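Local atomic coordinates of periplasmic binding protein (Sulfurospirillum deleyianum, PDB entry 4PAG), a protein that probably serves as the periplasmic solute-binding component of an ABC transporter, delivering its captured ligand to the membrane permease. Residues 264-269 / 273-278. Sequence-based numbering, arbitrary orientation.
Sequences SPFNWT and PSFMRI
Met-276 packs against Phe-266 and Trp-268 in a buried loop-to-helix contact near the centre of the chain, where the loop after strand 258-260 folds back on the entry to helix 277-288. This residue is a selenomethionine whose chain, bent at both chi2 and chi3 (-64° and -67°), brings CG and SE to Phe-266 and CE to the pyrrole side of Trp-268. Its CG lies 3.7 Å from Phe-266 CB, and SE sits beside the edge of the Phe-266 ring in a Met-aromatic contact. CE comes obliquely at Trp-268, 3.4 Å from CD1. Phe-275 CZ adds an apolar touch on the Phe-266 edge, and Phe-32 stacks on Phe-266 from helix 28-37.

In this periplasmic binding protein fold, strand 258-260 is an outermost strand of a four-stranded parallel sheet, and the contact ties the loop leaving it to helix 277-288. An Asx turn shapes that loop: Asn-267 OD1 accepts from Thr-269 N at 3.0 Å, on a lone pair, while ND2 is held by Gln-233 and Asp-53. Ser-274 OG accepts from Met-276 N (3.1 Å), a capping bond in the type I turn leading into the helix, and one water links that hydroxyl to Asn-267 O. The Asn-267 side chain lies about 7 Å from a bound histidine.

Arg-277 extends from CG to NE and meets Thr-269 O side-on, NE at 2.9 Å and NH2 at 2.8 Å. The acceptor lies near the guanidinium plane, although NE stands above the carbonyl plane; NH2 also bonds Phe-190 O.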
ATOM      1  N   SER A 264       9.422   5.967   2.457  1.00 15.50           N
ATOM      2  CA  SER A 264       9.361   6.991   3.495  1.00 15.08           C
ATOM      3  C   SER A 264       8.091   7.845   3.407  1.00 15.51           C
ATOM      4  O   SER A 264       7.907   8.573   2.431  1.00 16.39           O
ATOM      5  CB  SER A 264      10.594   7.892   3.409  1.00 15.50           C
ATOM      6  OG  SER A 264      11.783   7.132   3.558  1.00 16.54           O
ATOM      7  N   PRO A 265       7.214   7.775   4.428  1.00 14.32           N
ATOM      8  CA  PRO A 265       7.260   6.959   5.640  1.00 14.14           C
ATOM      9  C   PRO A 265       6.564   5.599   5.502  1.00 14.72           C
ATOM     10  O   PRO A 265       6.742   4.723   6.358  1.00 14.23           O
ATOM     11  CB  PRO A 265       6.495   7.822   6.636  1.00 14.65           C
ATOM     12  CG  PRO A 265       5.421   8.432   5.797  1.00 14.06           C
ATOM     13  CD  PRO A 265       6.081   8.723   4.474  1.00 14.12           C
ATOM     14  N   PHE A 266       5.753   5.447   4.456  1.00 13.77           N
ATOM     15  CA  PHE A 266       5.070   4.201   4.163  1.00 12.98           C
ATOM     16  C   PHE A 266       5.488   3.765   2.757  1.00 13.00           C
ATOM     17  O   PHE A 266       5.711   4.602   1.879  1.00 12.34           O
ATOM     18  CB  PHE A 266       3.548   4.377   4.154  1.00 13.59           C
ATOM     19  CG  PHE A 266       2.950   4.921   5.423  1.00 13.82           C
ATOM     20  CD1 PHE A 266       3.493   4.651   6.681  1.00 14.68           C
ATOM     21  CD2 PHE A 266       1.764   5.652   5.355  1.00 14.93           C
ATOM     22  CE1 PHE A 266       2.885   5.142   7.835  1.00 14.33           C
ATOM     23  CE2 PHE A 266       1.153   6.135   6.504  1.00 14.72           C
ATOM     24  CZ  PHE A 266       1.712   5.875   7.746  1.00 13.66           C
ATOM     25  N   ASN A 267       5.554   2.460   2.537  1.00 12.39           N
ATOM     26  CA  ASN A 267       5.935   1.919   1.228  1.00 12.28           C
ATOM     27  C   ASN A 267       4.966   2.367   0.132  1.00 13.34           C
ATOM     28  O   ASN A 267       3.741   2.333   0.317  1.00 13.98           O
ATOM     29  CB  ASN A 267       5.969   0.403   1.310  1.00 12.71           C
ATOM     30  CG  ASN A 267       6.768  -0.232   0.190  1.00 12.65           C
ATOM     31  OD1 ASN A 267       6.322  -0.289  -0.971  1.00 11.11           O
ATOM     32  ND2 ASN A 267       7.945  -0.742   0.530  1.00 12.24           N
ATOM     33  N   TRP A 268       5.516   2.790  -1.008  1.00 14.42           N
ATOM     34  CA  TRP A 268       4.711   3.308  -2.106  1.00 14.50           C
ATOM     35  C   TRP A 268       3.907   2.239  -2.853  1.00 13.61           C
ATOM     36  O   TRP A 268       2.942   2.588  -3.523  1.00 13.78           O
ATOM     37  CB  TRP A 268       5.574   4.095  -3.115  1.00 15.33           C
ATOM     38  CG  TRP A 268       5.979   5.465  -2.651  1.00 14.82           C
ATOM     39  CD1 TRP A 268       5.993   5.932  -1.364  1.00 15.13           C
ATOM     40  CD2 TRP A 268       6.459   6.537  -3.467  1.00 13.96           C
ATOM     41  NE1 TRP A 268       6.429   7.225  -1.337  1.00 15.00           N
ATOM     42  CE2 TRP A 268       6.730   7.622  -2.612  1.00 14.23           C
ATOM     43  CE3 TRP A 268       6.687   6.687  -4.841  1.00 13.62           C
ATOM     44  CZ2 TRP A 268       7.210   8.846  -3.084  1.00 13.51           C
ATOM     45  CZ3 TRP A 268       7.165   7.901  -5.302  1.00 12.86           C
ATOM     46  CH2 TRP A 268       7.423   8.957  -4.428  1.00 13.30           C
ATOM     47  N   THR A 269       4.279   0.961  -2.756  1.00 13.35           N
ATOM     48  CA  THR A 269       3.594  -0.077  -3.559  1.00 14.95           C
ATOM     49  C   THR A 269       3.127  -1.355  -2.850  1.00 13.80           C
ATOM     50  O   THR A 269       2.211  -2.012  -3.345  1.00 15.26           O
ATOM     51  CB  THR A 269       4.422  -0.479  -4.811  1.00 15.22           C
ATOM     52  OG1 THR A 269       5.523  -1.317  -4.436  1.00 16.17           O
ATOM     53  CG2 THR A 269       4.948   0.746  -5.530  1.00 16.83           C
ATOM     54  N   PRO A 273       0.204  -3.194   1.126  1.00 14.91           N
ATOM     55  CA  PRO A 273      -0.700  -2.548   0.184  1.00 16.43           C
ATOM     56  C   PRO A 273      -1.406  -1.427   0.941  1.00 17.47           C
ATOM     57  O   PRO A 273      -1.796  -1.624   2.088  1.00 19.30           O
ATOM     58  CB  PRO A 273      -1.702  -3.645  -0.184  1.00 18.00           C
ATOM     59  CG  PRO A 273      -1.148  -4.910   0.335  1.00 18.91           C
ATOM     60  CD  PRO A 273      -0.185  -4.579   1.424  1.00 16.38           C
ATOM     61  N   SER A 274      -1.515  -0.249   0.344  1.00 17.43           N
ATOM     62  CA  SER A 274      -2.172   0.868   1.013  1.00 16.87           C
ATOM     63  C   SER A 274      -2.541   1.974   0.033  1.00 16.23           C
ATOM     64  O   SER A 274      -2.196   1.929  -1.154  1.00 13.19           O
ATOM     65  CB  SER A 274      -1.270   1.456   2.106  1.00 16.40           C
ATOM     66  OG  SER A 274      -0.281   2.315   1.547  1.00 15.11           O
ATOM     67  N   PHE A 275      -3.234   2.974   0.569  1.00 14.98           N
ATOM     68  CA  PHE A 275      -3.575   4.189  -0.161  1.00 13.91           C
ATOM     69  C   PHE A 275      -2.364   4.886  -0.811  1.00 12.73           C
ATOM     70  O   PHE A 275      -2.535   5.690  -1.723  1.00 12.85           O
ATOM     71  CB  PHE A 275      -4.258   5.172   0.789  1.00 13.98           C
ATOM     72  CG  PHE A 275      -3.306   5.838   1.720  1.00 13.19           C
ATOM     73  CD1 PHE A 275      -2.970   5.253   2.922  1.00 13.75           C
ATOM     74  CD2 PHE A 275      -2.697   7.039   1.362  1.00 12.38           C
ATOM     75  CE1 PHE A 275      -2.055   5.864   3.769  1.00 14.87           C
ATOM     76  CE2 PHE A 275      -1.785   7.644   2.199  1.00 13.51           C
ATOM     77  CZ  PHE A 275      -1.464   7.058   3.413  1.00 13.76           C
HETATM   78  N   MSE A 276      -1.151   4.607  -0.341  1.00 12.22           N
HETATM   79  CA  MSE A 276       0.062   5.175  -0.963  1.00 12.96           C
HETATM   80  C   MSE A 276       0.134   4.854  -2.443  1.00 13.21           C
HETATM   81  O   MSE A 276       0.803   5.565  -3.213  1.00 13.08           O
HETATM   82  CB  MSE A 276       1.338   4.632  -0.321  1.00 13.31           C
HETATM   83  CG  MSE A 276       1.531   5.006   1.141  1.00 16.03           C
HETATM   84 SE   MSE A 276       1.740   6.945   1.414  1.00 19.02          SE
HETATM   85  CE  MSE A 276       3.477   7.213   0.512  1.00 18.52           C
ATOM     86  N   ARG A 277      -0.557   3.793  -2.857  1.00 13.01           N
ATOM     87  CA  ARG A 277      -0.624   3.392  -4.272  1.00 13.73           C
ATOM     88  C   ARG A 277      -1.237   4.446  -5.190  1.00 14.65           C
ATOM     89  O   ARG A 277      -0.955   4.465  -6.395  1.00 14.63           O
ATOM     90  CB  ARG A 277      -1.381   2.079  -4.416  1.00 13.32           C
ATOM     91  CG  ARG A 277      -0.604   0.899  -3.872  1.00 14.09           C
ATOM     92  CD  ARG A 277      -1.467  -0.333  -3.646  1.00 14.14           C
ATOM     93  NE  ARG A 277      -0.591  -1.473  -3.427  1.00 14.46           N
ATOM     94  CZ  ARG A 277      -0.952  -2.749  -3.418  1.00 14.73           C
ATOM     95  NH1 ARG A 277      -2.225  -3.112  -3.582  1.00 15.12           N
ATOM     96  NH2 ARG A 277      -0.014  -3.678  -3.232  1.00 15.19           N
ATOM     97  N   ILE A 278      -2.069   5.318  -4.622  1.00 13.51           N
ATOM     98  CA  ILE A 278      -2.566   6.490  -5.335  1.00 14.98           C
ATOM     99  C   ILE A 278      -1.406   7.249  -6.005  1.00 14.75           C
ATOM    100  O   ILE A 278      -1.517   7.675  -7.155  1.00 16.08           O
ATOM    101  CB  ILE A 278      -3.336   7.410  -4.370  1.00 15.39           C
ATOM    102  CG1 ILE A 278      -4.653   6.736  -3.976  1.00 16.48           C
ATOM    103  CG2 ILE A 278      -3.607   8.770  -4.995  1.00 15.87           C
ATOM    104  CD1 ILE A 278      -5.204   7.211  -2.644  1.00 17.44           C
TER
HETATM  105  O   HOH W   1       2.099   1.252   2.185  1.00 10.81           O